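Local coordinates for rieske iron-sulfur protein soxF (Sulfolobus acidocaldarius, PDB 1JM1) that binds a Rieske [2Fe-2S] cluster through its soluble domain and probably carries electrons in the respiratory chain of this archaeon, at residues Gly66-Pro71 and Thr179-Asn184; Thr53-Thr58 and Ala132-Gly137; Gln22-Ser27 and Asn197-Ser202; Phe10-Val15 and Ile152-Ser157. All blocks are in the same frame, centred on the assembly; numbering follows the deposited sequence. Where two conformers were deposited one is given.

Interaction 1 (Gly66-Pro71 and Thr179-Asn184)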
loop_
_atom_site.group_PDB
_atom_site.type_symbol
_atom_site.label_atom_id
_atom_site.label_comp_id
_atom_site.label_asym_id
_atom_site.label_seq_id
_atom_site.Cartn_x
_atom_site.Cartn_y
_atom_site.Cartn_z
ATOM N N GLY A 66 -14.689 -10.783 3.971
ATOM C CA GLY A 66 -16.065 -10.808 4.394
ATOM C C GLY A 66 -16.633 -9.493 4.874
ATOM O O GLY A 66 -17.793 -9.412 5.251
ATOM N N LYS A 67 -15.835 -8.391 4.860
ATOM C CA LYS A 67 -16.332 -7.102 5.298
ATOM C C LYS A 67 -16.990 -6.309 4.201
ATOM O O LYS A 67 -17.690 -5.324 4.474
ATOM C CB LYS A 67 -15.216 -6.286 5.949
ATOM C CG LYS A 67 -14.603 -6.970 7.198
ATOM C CD LYS A 67 -15.627 -7.119 8.337
ATOM C CE LYS A 67 -14.854 -7.012 9.664
ATOM N N TYR A 68 -16.728 -6.668 2.944
ATOM C CA TYR A 68 -17.266 -6.016 1.780
ATOM C C TYR A 68 -17.792 -7.081 0.822
ATOM O O TYR A 68 -17.437 -8.257 0.943
ATOM C CB TYR A 68 -16.191 -5.160 1.042
ATOM C CG TYR A 68 -15.634 -4.111 2.024
ATOM C CD1 TYR A 68 -14.369 -4.235 2.543
ATOM C CD2 TYR A 68 -16.410 -3.084 2.458
ATOM C CE1 TYR A 68 -13.865 -3.321 3.466
ATOM C CE2 TYR A 68 -15.964 -2.175 3.401
ATOM C CZ TYR A 68 -14.697 -2.311 3.912
ATOM O OH TYR A 68 -14.197 -1.461 4.853
ATOM N N ALA A 69 -18.606 -6.711 -0.149
ATOM C CA ALA A 69 -19.110 -7.743 -1.076
ATOM C C ALA A 69 -18.006 -8.459 -1.808
ATOM O O ALA A 69 -16.894 -7.943 -2.110
ATOM C CB ALA A 69 -19.994 -7.062 -2.141
ATOM N N GLY A 70 -18.274 -9.685 -2.194
ATOM C CA GLY A 70 -17.282 -10.367 -3.097
ATOM C C GLY A 70 -17.447 -9.718 -4.444
ATOM O O GLY A 70 -18.464 -9.027 -4.665
ATOM N N PRO A 71 -16.469 -9.819 -5.354
ATOM C CA PRO A 71 -15.271 -10.635 -5.159
ATOM C C PRO A 71 -14.217 -9.989 -4.328
ATOM O O PRO A 71 -13.393 -10.747 -3.750
ATOM C CB PRO A 71 -14.767 -10.868 -6.643
ATOM C CG PRO A 71 -15.444 -9.825 -7.392
ATOM C CD PRO A 71 -16.678 -9.327 -6.708
ATOM N N THR A 179 -17.509 3.642 1.569
ATOM C CA THR A 179 -17.988 2.509 2.363
ATOM C C THR A 179 -17.780 1.171 1.647
ATOM O O THR A 179 -18.132 0.138 2.204
ATOM C CB THR A 179 -19.463 2.651 2.766
ATOM O OG1 THR A 179 -20.235 2.695 1.624
ATOM C CG2 THR A 179 -19.635 3.992 3.516
ATOM N N THR A 180 -17.252 1.145 0.495
ATOM C CA THR A 180 -16.908 -0.074 -0.279
ATOM C C THR A 180 -15.581 0.206 -0.928
ATOM O O THR A 180 -15.209 1.359 -1.135
ATOM C CB THR A 180 -17.937 -0.383 -1.392
ATOM O OG1 THR A 180 -17.800 0.650 -2.386
ATOM C CG2 THR A 180 -19.342 -0.447 -0.889
ATOM N N PRO A 181 -14.847 -0.843 -1.348
ATOM C CA PRO A 181 -13.602 -0.565 -2.082
ATOM C C PRO A 181 -13.818 0.338 -3.300
ATOM O O PRO A 181 -13.041 1.239 -3.555
ATOM C CB PRO A 181 -13.143 -1.978 -2.462
ATOM C CG PRO A 181 -13.702 -2.849 -1.348
ATOM C CD PRO A 181 -15.062 -2.268 -1.097
ATOM N N GLN A 182 -14.907 0.083 -4.049
ATOM C CA GLN A 182 -15.169 0.836 -5.276
ATOM C C GLN A 182 -15.470 2.288 -5.036
ATOM O O GLN A 182 -15.323 3.101 -5.962
ATOM C CB GLN A 182 -16.313 0.172 -6.079
ATOM C CG GLN A 182 -15.935 -1.191 -6.690
ATOM C CD GLN A 182 -16.146 -2.357 -5.728
ATOM O OE1 GLN A 182 -16.466 -2.220 -4.566
ATOM N NE2 GLN A 182 -15.988 -3.558 -6.294
ATOM N N ASP A 183 -15.803 2.682 -3.796
ATOM C CA ASP A 183 -15.904 4.106 -3.470
ATOM C C ASP A 183 -14.555 4.813 -3.580
ATOM O O ASP A 183 -14.526 6.048 -3.537
ATOM C CB ASP A 183 -16.566 4.298 -2.132
ATOM C CG ASP A 183 -18.056 4.032 -2.151
ATOM O OD1 ASP A 183 -18.661 3.983 -3.272
ATOM O OD2 ASP A 183 -18.579 3.886 -1.036
ATOM N N ASN A 184 -13.465 4.097 -3.719
ATOM C CA ASN A 184 -12.179 4.721 -4.034
ATOM C C ASN A 184 -12.184 5.346 -5.423
ATOM O O ASN A 184 -11.318 6.181 -5.707
ATOM C CB ASN A 184 -11.051 3.733 -3.879
ATOM C CG ASN A 184 -10.852 3.344 -2.445
ATOM O OD1 ASN A 184 -11.219 4.100 -1.545
ATOM N ND2 ASN A 184 -10.221 2.193 -2.199
HETATM O O HOH W 1 -16.098 -6.373 -5.016
#

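Interaction 2 (Thr53-Thr58 and Ala132-Gly137)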
loop_
_atom_site.group_PDB
_atom_site.type_symbol
_atom_site.label_atom_id
_atom_site.label_comp_id
_atom_site.label_asym_id
_atom_site.label_seq_id
_atom_site.Cartn_x
_atom_site.Cartn_y
_atom_site.Cartn_z
ATOM N N THR A 53 12.698 -6.104 4.965
ATOM C CA THR A 53 12.821 -6.833 6.221
ATOM C C THR A 53 13.940 -7.862 6.227
ATOM O O THR A 53 14.296 -8.352 7.327
ATOM C CB THR A 53 11.518 -7.586 6.597
ATOM O OG1 THR A 53 11.318 -8.668 5.699
ATOM C CG2 THR A 53 10.297 -6.689 6.617
ATOM N N GLY A 54 14.407 -8.279 5.115
ATOM C CA GLY A 54 15.318 -9.411 5.018
ATOM C C GLY A 54 14.612 -10.746 5.062
ATOM O O GLY A 54 15.295 -11.754 4.843
ATOM N N GLN A 55 13.365 -10.859 5.186
ATOM C CA GLN A 55 12.523 -12.039 5.280
ATOM C C GLN A 55 11.774 -12.288 3.982
ATOM O O GLN A 55 11.314 -11.350 3.340
ATOM C CB GLN A 55 11.517 -11.940 6.402
ATOM C CG GLN A 55 12.087 -11.751 7.771
ATOM C CD GLN A 55 11.039 -11.667 8.859
ATOM O OE1 GLN A 55 11.090 -10.791 9.732
ATOM N NE2 GLN A 55 10.031 -12.520 8.845
ATOM N N GLN A 56 11.645 -13.565 3.631
ATOM C CA GLN A 56 10.945 -13.912 2.387
ATOM C C GLN A 56 9.474 -13.881 2.594
ATOM O O GLN A 56 8.816 -14.948 2.701
ATOM C CB GLN A 56 11.450 -15.320 1.974
ATOM C CG GLN A 56 11.107 -15.673 0.521
ATOM C CD GLN A 56 11.388 -17.066 0.002
ATOM O OE1 GLN A 56 11.800 -17.234 -1.159
ATOM N NE2 GLN A 56 11.259 -18.096 0.842
ATOM N N ILE A 57 8.857 -12.786 2.627
ATOM C CA ILE A 57 7.414 -12.599 2.827
ATOM C C ILE A 57 6.743 -12.623 1.472
ATOM O O ILE A 57 6.941 -11.695 0.659
ATOM C CB ILE A 57 7.130 -11.311 3.622
ATOM C CG1 ILE A 57 7.798 -11.353 5.036
ATOM C CG2 ILE A 57 5.640 -11.095 3.744
ATOM C CD1 ILE A 57 8.010 -9.927 5.526
ATOM N N THR A 58 5.946 -13.645 1.224
ATOM C CA THR A 58 5.336 -13.863 -0.080
ATOM C C THR A 58 3.816 -13.862 -0.027
ATOM O O THR A 58 3.188 -13.910 -1.089
ATOM C CB THR A 58 5.810 -15.137 -0.767
ATOM O OG1 THR A 58 5.470 -16.252 0.028
ATOM C CG2 THR A 58 7.338 -15.143 -0.962
ATOM N N ALA A 132 0.913 -3.010 10.786
ATOM C CA ALA A 132 1.840 -4.107 10.602
ATOM C C ALA A 132 1.682 -4.619 9.180
ATOM O O ALA A 132 0.798 -5.430 8.874
ATOM C CB ALA A 132 1.566 -5.178 11.630
ATOM N N LEU A 133 2.514 -4.113 8.251
ATOM C CA LEU A 133 2.341 -4.423 6.829
ATOM C C LEU A 133 2.459 -5.911 6.542
ATOM O O LEU A 133 1.717 -6.440 5.707
ATOM C CB LEU A 133 3.351 -3.645 5.995
ATOM C CG LEU A 133 3.334 -2.123 6.173
ATOM C CD1 LEU A 133 4.285 -1.494 5.143
ATOM C CD2 LEU A 133 1.931 -1.530 6.032
ATOM N N LYS A 134 3.396 -6.620 7.201
ATOM C CA LYS A 134 3.558 -8.029 6.890
ATOM C C LYS A 134 2.405 -8.859 7.507
ATOM O O LYS A 134 2.275 -10.021 7.154
ATOM C CB LYS A 134 4.990 -8.364 7.143
ATOM C CG LYS A 134 5.438 -8.650 8.467
ATOM C CD LYS A 134 6.925 -9.150 8.442
ATOM C CE LYS A 134 7.637 -9.023 9.797
ATOM N NZ LYS A 134 6.937 -9.927 10.782
ATOM N N ASP A 135 1.571 -8.273 8.348
ATOM C CA ASP A 135 0.379 -8.887 8.882
ATOM C C ASP A 135 -0.873 -8.326 8.221
ATOM O O ASP A 135 -1.976 -8.418 8.758
ATOM C CB ASP A 135 0.349 -8.786 10.401
ATOM C CG ASP A 135 1.494 -9.525 11.050
ATOM O OD1 ASP A 135 2.127 -8.962 11.953
ATOM O OD2 ASP A 135 1.769 -10.694 10.654
ATOM N N GLY A 136 -0.751 -7.794 6.991
ATOM C CA GLY A 136 -1.906 -7.351 6.248
ATOM C C GLY A 136 -2.376 -5.965 6.555
ATOM O O GLY A 136 -3.477 -5.583 6.180
ATOM N N GLY A 137 -1.521 -5.147 7.211
ATOM C CA GLY A 137 -1.858 -3.765 7.526
ATOM C C GLY A 137 -2.642 -3.562 8.791
ATOM O O GLY A 137 -3.121 -2.473 9.044
HETATM O O HOH W 2 7.637 -12.651 9.892
HETATM O O HOH W 3 9.201 -10.417 12.083
#

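Interaction 3 (Gln22-Ser27 and Asn197-Ser202)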
loop_
_atom_site.group_PDB
_atom_site.type_symbol
_atom_site.label_atom_id
_atom_site.label_comp_id
_atom_site.label_asym_id
_atom_site.label_seq_id
_atom_site.Cartn_x
_atom_site.Cartn_y
_atom_site.Cartn_z
ATOM N N GLN A 22 13.522 -3.107 -9.093
ATOM C CA GLN A 22 14.821 -3.689 -8.728
ATOM C C GLN A 22 15.997 -2.773 -8.902
ATOM O O GLN A 22 16.893 -2.761 -8.069
ATOM C CB GLN A 22 14.995 -5.007 -9.568
ATOM C CG GLN A 22 13.973 -6.126 -9.397
ATOM N N GLN A 23 15.987 -1.986 -9.968
ATOM C CA GLN A 23 17.094 -1.037 -10.172
ATOM C C GLN A 23 17.108 -0.044 -9.057
ATOM O O GLN A 23 18.196 0.405 -8.605
ATOM C CB GLN A 23 17.080 -0.428 -11.549
ATOM C CG GLN A 23 18.181 0.662 -11.802
ATOM C CD GLN A 23 19.611 0.142 -11.681
ATOM O OE1 GLN A 23 20.012 -0.970 -12.006
ATOM N NE2 GLN A 23 20.438 0.985 -11.082
ATOM N N GLN A 24 15.930 0.442 -8.611
ATOM C CA GLN A 24 15.910 1.383 -7.555
ATOM C C GLN A 24 16.468 0.765 -6.282
ATOM O O GLN A 24 17.288 1.373 -5.526
ATOM C CB GLN A 24 14.421 1.858 -7.327
ATOM C CG GLN A 24 14.395 2.810 -6.110
ATOM C CD GLN A 24 12.972 3.299 -5.904
ATOM O OE1 GLN A 24 12.432 4.112 -6.667
ATOM N NE2 GLN A 24 12.360 2.809 -4.839
ATOM N N ILE A 25 16.074 -0.475 -5.946
ATOM C CA ILE A 25 16.581 -1.116 -4.763
ATOM C C ILE A 25 18.085 -1.298 -4.847
ATOM O O ILE A 25 18.812 -0.988 -3.909
ATOM C CB ILE A 25 15.864 -2.464 -4.547
ATOM C CG1 ILE A 25 14.409 -2.238 -4.203
ATOM C CG2 ILE A 25 16.621 -3.336 -3.483
ATOM C CD1 ILE A 25 13.540 -3.499 -4.237
ATOM N N LYS A 26 18.593 -1.738 -6.002
ATOM C CA LYS A 26 20.038 -1.916 -6.135
ATOM C C LYS A 26 20.838 -0.634 -6.058
ATOM O O LYS A 26 21.906 -0.601 -5.450
ATOM C CB LYS A 26 20.296 -2.551 -7.500
ATOM C CG LYS A 26 19.843 -3.937 -7.426
ATOM N N SER A 27 20.313 0.434 -6.614
ATOM C CA SER A 27 21.089 1.652 -6.722
ATOM C C SER A 27 20.992 2.489 -5.474
ATOM O O SER A 27 21.940 3.148 -5.046
ATOM C CB SER A 27 20.742 2.394 -8.068
ATOM O OG SER A 27 19.380 2.844 -7.995
ATOM N N ASN A 197 8.478 11.773 -5.270
ATOM C CA ASN A 197 9.324 11.278 -6.385
ATOM C C ASN A 197 10.105 10.045 -5.929
ATOM O O ASN A 197 10.523 9.891 -4.824
ATOM C CB ASN A 197 10.290 12.365 -6.884
ATOM C CG ASN A 197 9.584 13.576 -7.533
ATOM O OD1 ASN A 197 8.572 13.473 -8.232
ATOM N ND2 ASN A 197 10.220 14.717 -7.270
ATOM N N ASN A 198 10.274 9.103 -6.834
ATOM C CA ASN A 198 11.014 7.884 -6.561
ATOM C C ASN A 198 12.425 8.018 -7.103
ATOM O O ASN A 198 12.560 8.451 -8.262
ATOM C CB ASN A 198 10.327 6.677 -7.205
ATOM C CG ASN A 198 8.917 6.461 -6.674
ATOM O OD1 ASN A 198 8.733 6.382 -5.443
ATOM N ND2 ASN A 198 7.966 6.357 -7.551
ATOM N N PRO A 199 13.452 7.612 -6.379
ATOM C CA PRO A 199 13.441 7.133 -5.031
ATOM C C PRO A 199 13.272 8.262 -4.032
ATOM O O PRO A 199 13.830 9.317 -4.252
ATOM C CB PRO A 199 14.782 6.396 -4.809
ATOM C CG PRO A 199 15.687 7.181 -5.734
ATOM C CD PRO A 199 14.850 7.621 -6.926
ATOM N N SER A 200 12.571 7.997 -2.944
ATOM C CA SER A 200 12.276 8.981 -1.931
ATOM C C SER A 200 12.845 8.650 -0.566
ATOM O O SER A 200 12.692 9.456 0.371
ATOM C CB SER A 200 10.721 9.039 -1.823
ATOM O OG SER A 200 10.257 7.758 -1.296
ATOM N N CYS A 201 13.398 7.478 -0.350
ATOM C CA CYS A 201 13.721 7.038 1.022
ATOM C C CYS A 201 14.805 7.891 1.631
ATOM O O CYS A 201 15.749 8.378 0.960
ATOM C CB CYS A 201 14.200 5.601 1.033
ATOM S SG CYS A 201 13.005 4.342 0.587
ATOM N N SER A 202 14.705 8.016 2.919
ATOM C CA SER A 202 15.729 8.670 3.737
ATOM C C SER A 202 15.801 7.860 5.035
ATOM O O SER A 202 14.874 7.141 5.392
ATOM C CB SER A 202 15.442 10.116 4.017
ATOM O OG SER A 202 14.194 10.212 4.775
#

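Interaction 4 (Phe10-Val15 and Ile152-Ser157)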
loop_
_atom_site.group_PDB
_atom_site.type_symbol
_atom_site.label_atom_id
_atom_site.label_comp_id
_atom_site.label_asym_id
_atom_site.label_seq_id
_atom_site.Cartn_x
_atom_site.Cartn_y
_atom_site.Cartn_z
ATOM N N PHE A 10 -12.660 -1.835 -10.891
ATOM C CA PHE A 10 -11.489 -1.003 -10.815
ATOM C C PHE A 10 -10.762 -0.964 -12.136
ATOM O O PHE A 10 -10.864 -1.917 -12.931
ATOM C CB PHE A 10 -10.522 -1.494 -9.776
ATOM C CG PHE A 10 -10.799 -1.059 -8.350
ATOM C CD1 PHE A 10 -11.748 -1.647 -7.562
ATOM C CD2 PHE A 10 -10.045 -0.034 -7.794
ATOM C CE1 PHE A 10 -11.950 -1.277 -6.280
ATOM C CE2 PHE A 10 -10.246 0.324 -6.457
ATOM C CZ PHE A 10 -11.194 -0.297 -5.702
ATOM N N PRO A 11 -9.961 0.066 -12.388
ATOM C CA PRO A 11 -9.053 0.092 -13.557
ATOM C C PRO A 11 -7.869 -0.797 -13.325
ATOM O O PRO A 11 -7.477 -1.114 -12.193
ATOM C CB PRO A 11 -8.645 1.546 -13.624
ATOM C CG PRO A 11 -8.757 2.072 -12.223
ATOM C CD PRO A 11 -9.821 1.288 -11.562
ATOM N N ARG A 12 -7.262 -1.226 -14.414
ATOM C CA ARG A 12 -5.968 -1.887 -14.441
ATOM C C ARG A 12 -4.954 -0.808 -14.813
ATOM O O ARG A 12 -4.953 -0.298 -15.915
ATOM C CB ARG A 12 -6.023 -3.028 -15.446
ATOM C CG ARG A 12 -4.705 -3.794 -15.643
ATOM C CD ARG A 12 -4.958 -4.967 -16.591
ATOM N NE ARG A 12 -3.732 -5.719 -16.858
ATOM C CZ ARG A 12 -3.323 -6.709 -16.096
ATOM N NH1 ARG A 12 -3.958 -7.130 -14.999
ATOM N NH2 ARG A 12 -2.180 -7.322 -16.447
ATOM N N TYR A 13 -4.074 -0.441 -13.881
ATOM C CA TYR A 13 -3.123 0.646 -14.002
ATOM C C TYR A 13 -1.715 0.134 -13.876
ATOM O O TYR A 13 -1.380 -0.506 -12.888
ATOM C CB TYR A 13 -3.380 1.709 -12.883
ATOM C CG TYR A 13 -2.291 2.724 -12.696
ATOM C CD1 TYR A 13 -2.132 3.654 -13.742
ATOM C CD2 TYR A 13 -1.411 2.785 -11.603
ATOM C CE1 TYR A 13 -1.129 4.611 -13.624
ATOM C CE2 TYR A 13 -0.393 3.720 -11.518
ATOM C CZ TYR A 13 -0.281 4.629 -12.519
ATOM O OH TYR A 13 0.785 5.561 -12.438
ATOM N N LYS A 14 -0.829 0.441 -14.827
ATOM C CA LYS A 14 0.551 0.050 -14.727
ATOM C C LYS A 14 1.301 0.921 -13.742
ATOM O O LYS A 14 1.423 2.146 -13.932
ATOM C CB LYS A 14 1.211 0.198 -16.123
ATOM C CG LYS A 14 2.624 -0.399 -16.103
ATOM C CD LYS A 14 3.361 -0.128 -17.435
ATOM C CE LYS A 14 2.608 -0.613 -18.664
ATOM N NZ LYS A 14 3.468 -0.519 -19.872
ATOM N N VAL A 15 1.812 0.342 -12.705
ATOM C CA VAL A 15 2.572 1.058 -11.674
ATOM C C VAL A 15 4.007 1.268 -12.121
ATOM O O VAL A 15 4.550 2.365 -12.083
ATOM C CB VAL A 15 2.522 0.324 -10.321
ATOM C CG1 VAL A 15 3.390 1.079 -9.296
ATOM C CG2 VAL A 15 1.125 0.213 -9.811
ATOM N N ILE A 152 -4.337 -4.222 -4.423
ATOM C CA ILE A 152 -4.144 -5.545 -5.041
ATOM C C ILE A 152 -3.354 -5.344 -6.331
ATOM O O ILE A 152 -3.685 -4.470 -7.137
ATOM C CB ILE A 152 -5.490 -6.222 -5.254
ATOM C CG1 ILE A 152 -6.267 -6.271 -3.930
ATOM C CG2 ILE A 152 -5.277 -7.603 -5.892
ATOM C CD1 ILE A 152 -7.735 -6.516 -4.242
ATOM N N LEU A 153 -2.293 -6.146 -6.496
ATOM C CA LEU A 153 -1.424 -6.086 -7.631
ATOM C C LEU A 153 -1.537 -7.318 -8.482
ATOM O O LEU A 153 -1.866 -8.409 -8.014
ATOM C CB LEU A 153 0.034 -5.941 -7.154
ATOM C CG LEU A 153 0.354 -4.751 -6.262
ATOM C CD1 LEU A 153 1.823 -4.816 -5.831
ATOM C CD2 LEU A 153 0.043 -3.421 -6.963
ATOM N N ASP A 154 -1.178 -7.156 -9.747
ATOM C CA ASP A 154 -1.074 -8.240 -10.728
ATOM C C ASP A 154 0.236 -8.018 -11.495
ATOM O O ASP A 154 0.430 -6.955 -12.117
ATOM C CB ASP A 154 -2.262 -8.246 -11.646
ATOM C CG ASP A 154 -2.296 -9.387 -12.635
ATOM O OD1 ASP A 154 -1.645 -10.401 -12.389
ATOM O OD2 ASP A 154 -3.085 -9.317 -13.599
ATOM N N TYR A 155 1.080 -9.005 -11.584
ATOM C CA TYR A 155 2.318 -8.971 -12.334
ATOM C C TYR A 155 2.101 -9.729 -13.654
ATOM O O TYR A 155 1.698 -10.882 -13.656
ATOM C CB TYR A 155 3.432 -9.621 -11.479
ATOM C CG TYR A 155 4.725 -9.852 -12.194
ATOM C CD1 TYR A 155 5.633 -8.806 -12.472
ATOM C CD2 TYR A 155 5.107 -11.113 -12.563
ATOM C CE1 TYR A 155 6.846 -9.057 -13.097
ATOM C CE2 TYR A 155 6.298 -11.352 -13.202
ATOM C CZ TYR A 155 7.140 -10.336 -13.516
ATOM O OH TYR A 155 8.336 -10.505 -14.204
ATOM N N ASP A 156 2.406 -9.059 -14.736
ATOM C CA ASP A 156 2.327 -9.640 -16.075
ATOM C C ASP A 156 3.674 -10.346 -16.333
ATOM O O ASP A 156 4.690 -9.686 -16.558
ATOM C CB ASP A 156 2.050 -8.566 -17.119
ATOM C CG ASP A 156 1.857 -9.115 -18.501
ATOM O OD1 ASP A 156 2.338 -10.208 -18.803
ATOM O OD2 ASP A 156 1.205 -8.458 -19.334
ATOM N N SER A 157 3.666 -11.651 -16.287
ATOM C CA SER A 157 4.900 -12.409 -16.419
ATOM C C SER A 157 5.490 -12.292 -17.857
ATOM O O SER A 157 6.638 -12.600 -18.011
ATOM C CB SER A 157 4.573 -13.901 -16.266
ATOM O OG SER A 157 3.608 -14.455 -17.190
HETATM O O HOH W 4 -0.919 -6.917 -19.018
HETATM O O HOH W 5 -1.122 -10.166 -15.974
#

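Interaction 1 (Gly66-Pro71 and Thr179-Asn184)
The ring of Tyr68 meets Pro181 and the backbone of Thr179 and Thr180 at an oblique angle, while one of its faces carries CB of Lys67, 4.0 Å above the plane and displaced toward the rim. Tyr68 CG lies 3.7 Å from Pro181 CD, and Tyr68 CB also rests near this methylene. Farther round the ring, Tyr68 CE2 comes to 3.4 Å from the carbonyl oxygen Thr179 O. Tyr68 holds CG anti to its own carbonyl carbon (chi1 -58°), which swings the ring toward the second segment; the same side chain also touches Ala169 and Pro170. Pro181 begins a 3-10 segment, and the residues leading into it are bonded to Asp183. OD2 of Asp183 takes the N-H of Thr179 on its anti lone pair, at 2.8 Å from Thr179 N, and Thr180 OG1 accepts from Asp183 N in an ST motif. A water accepts from Gln182 NE2 and donates weakly to Ala69 O. With no direct hydrogen bond between them, these two segments meet by van der Waals contact of an aromatic ring with a proline and a peptide, and solvent supplies a polar link that is weak on the Ala69 side.

Interaction 2 (Thr53-Thr58 and Ala132-Gly137)
Lys134 reaches across to Ile57 and Gln55, joining the turn that follows strand 130-132 of the Rieske domain to the loop that leaves helix 49-53. The helix ends in an ST turn, Thr53 OG1 accepting the N-H of Gln55, 3.0 Å from Gln55 N. Lys134 contributes the largest share of the buried surface. Its CG stands between backbone N and carbonyl carbon (chi1 82°), and the chain then runs extended until a bend at chi4 (64°) turns NZ aside. The aliphatic part crosses Ile57 at about a right angle, with CD1 of Ile57 directed at the methylenes: Ile57 CD1 lies 3.8 Å from Lys134 CB. A still shorter approach to Lys134 CD is doubtful, since both side chains were modelled in two conformers. Leu49 and Ala120 also touch the lysine, and its side chain lies about 6 Å from a bound magnesium ion and about 6 Å from the side chain of Asp121, a magnesium ligand in a structure of this protein. Gln55, extended beyond CG, also crosses the lysine nearly at right angles, with Gln55 OE1 3.9 Å from Lys134 CE. Solvent completes the link at this surface: one water accepts from both Gln55 NE2 and Lys134 NZ, while a second, 2.7 Å from Lys134 NZ, donates to Gln55 OE1 over 3.0 Å.

Interaction 3 (Gln22-Ser27 and Asn197-Ser202)
Gln24, on helix 18-28, extends its side chain obliquely across Pro199 and Asn198 in a loop that carries a cis peptide bond before the proline. The disulfide between Cys30 and Cys201 joins the same two regions just beyond the helix end. CG of Gln24 stands anti to the backbone N (chi1 176°) and the chain continues straight, which projects the amide away from the helix and over the loop. The methylene CG and the amide carbon CD of Gln24 lie against the proline ring, each 3.8 Å from Pro199 CB. The amides of Gln24 and Asn198 are inclined at 44° to each other and make no hydrogen bond between them; each is held elsewhere. Gln24 NE2 donates to the carbonyl oxygens of Cys30 and Val32, whereas Asn198 OD1 accepts from Phe34 N, so both side chains fasten to the chain around strand 32-36, and both touch Tyr33. Shortening Gln24 to an alanine would probably leave those two carbonyls without their amide donor and open a gap beside the Pro199 ring. The amide oxygen is turned to the loop, Gln24 OE1 lying 3.6 Å from Pro199 CA and 3.4 Å from Asn198 CB.

Interaction 4 (Phe10-Val15 and Ile152-Ser157)
With chi1 at 177°, the Arg12 side chain leaves the backbone opposite its N and stays extended as far as NE, carrying its guanidinium to Asp154, whose CG is likewise anti to N. The contact spans a three-stranded antiparallel sheet: Arg12 immediately precedes outer strand 13-17, Asp154 lies on the other outer strand, 151-155, and strand 161-167 runs between them. In passing, the arginine touches Val165 and makes a cation-pi interaction with Tyr163, both on the middle strand. A single direct bond makes the salt bridge. Arg12 NH1 donates to Asp154 OD2 at 2.7 Å, nearly straight (174°), leaving in the guanidinium plane and arriving on the anti side, somewhat out of the carboxylate plane. The two planes are turned 69° apart, rather than lying flat together as in a paired, two-bond bridge. A water also links Arg12 NH2 to Asp154 OD2. A leucine in place of Arg12 would probably leave the Asp154 carboxylate without its charged mate and remove the direct salt bridge across the sheet. Asp156, whose OD1 is bonded to Ser158, joins through solvent: another water lies 2.9 Å from Arg12 NH2, its donor, and 2.6 Å from Asp156 OD2, which accepts from it.

Overall arrangement
Interactions 1 and 4 touch directly, Pro181 O lying 3.2 Å from Phe10 CZ, although their centres are 18 Å apart. Interaction 3 lies on the opposite side of the chain's centre from interaction 1, about 32 Å away centre to centre. Its helix follows strand 13-17 of interaction 4 in sequence, and the nearest atoms of these two contacts are about 7 Å apart. Interaction 2 is nested along the chain within the loops closed by interactions 3 and 4. Its Lys134 comes soon after the cluster-binding residues Cys124, His127 and Ser129, and lies near the magnesium ion; the other three contacts lie away from the cluster and magnesium sites.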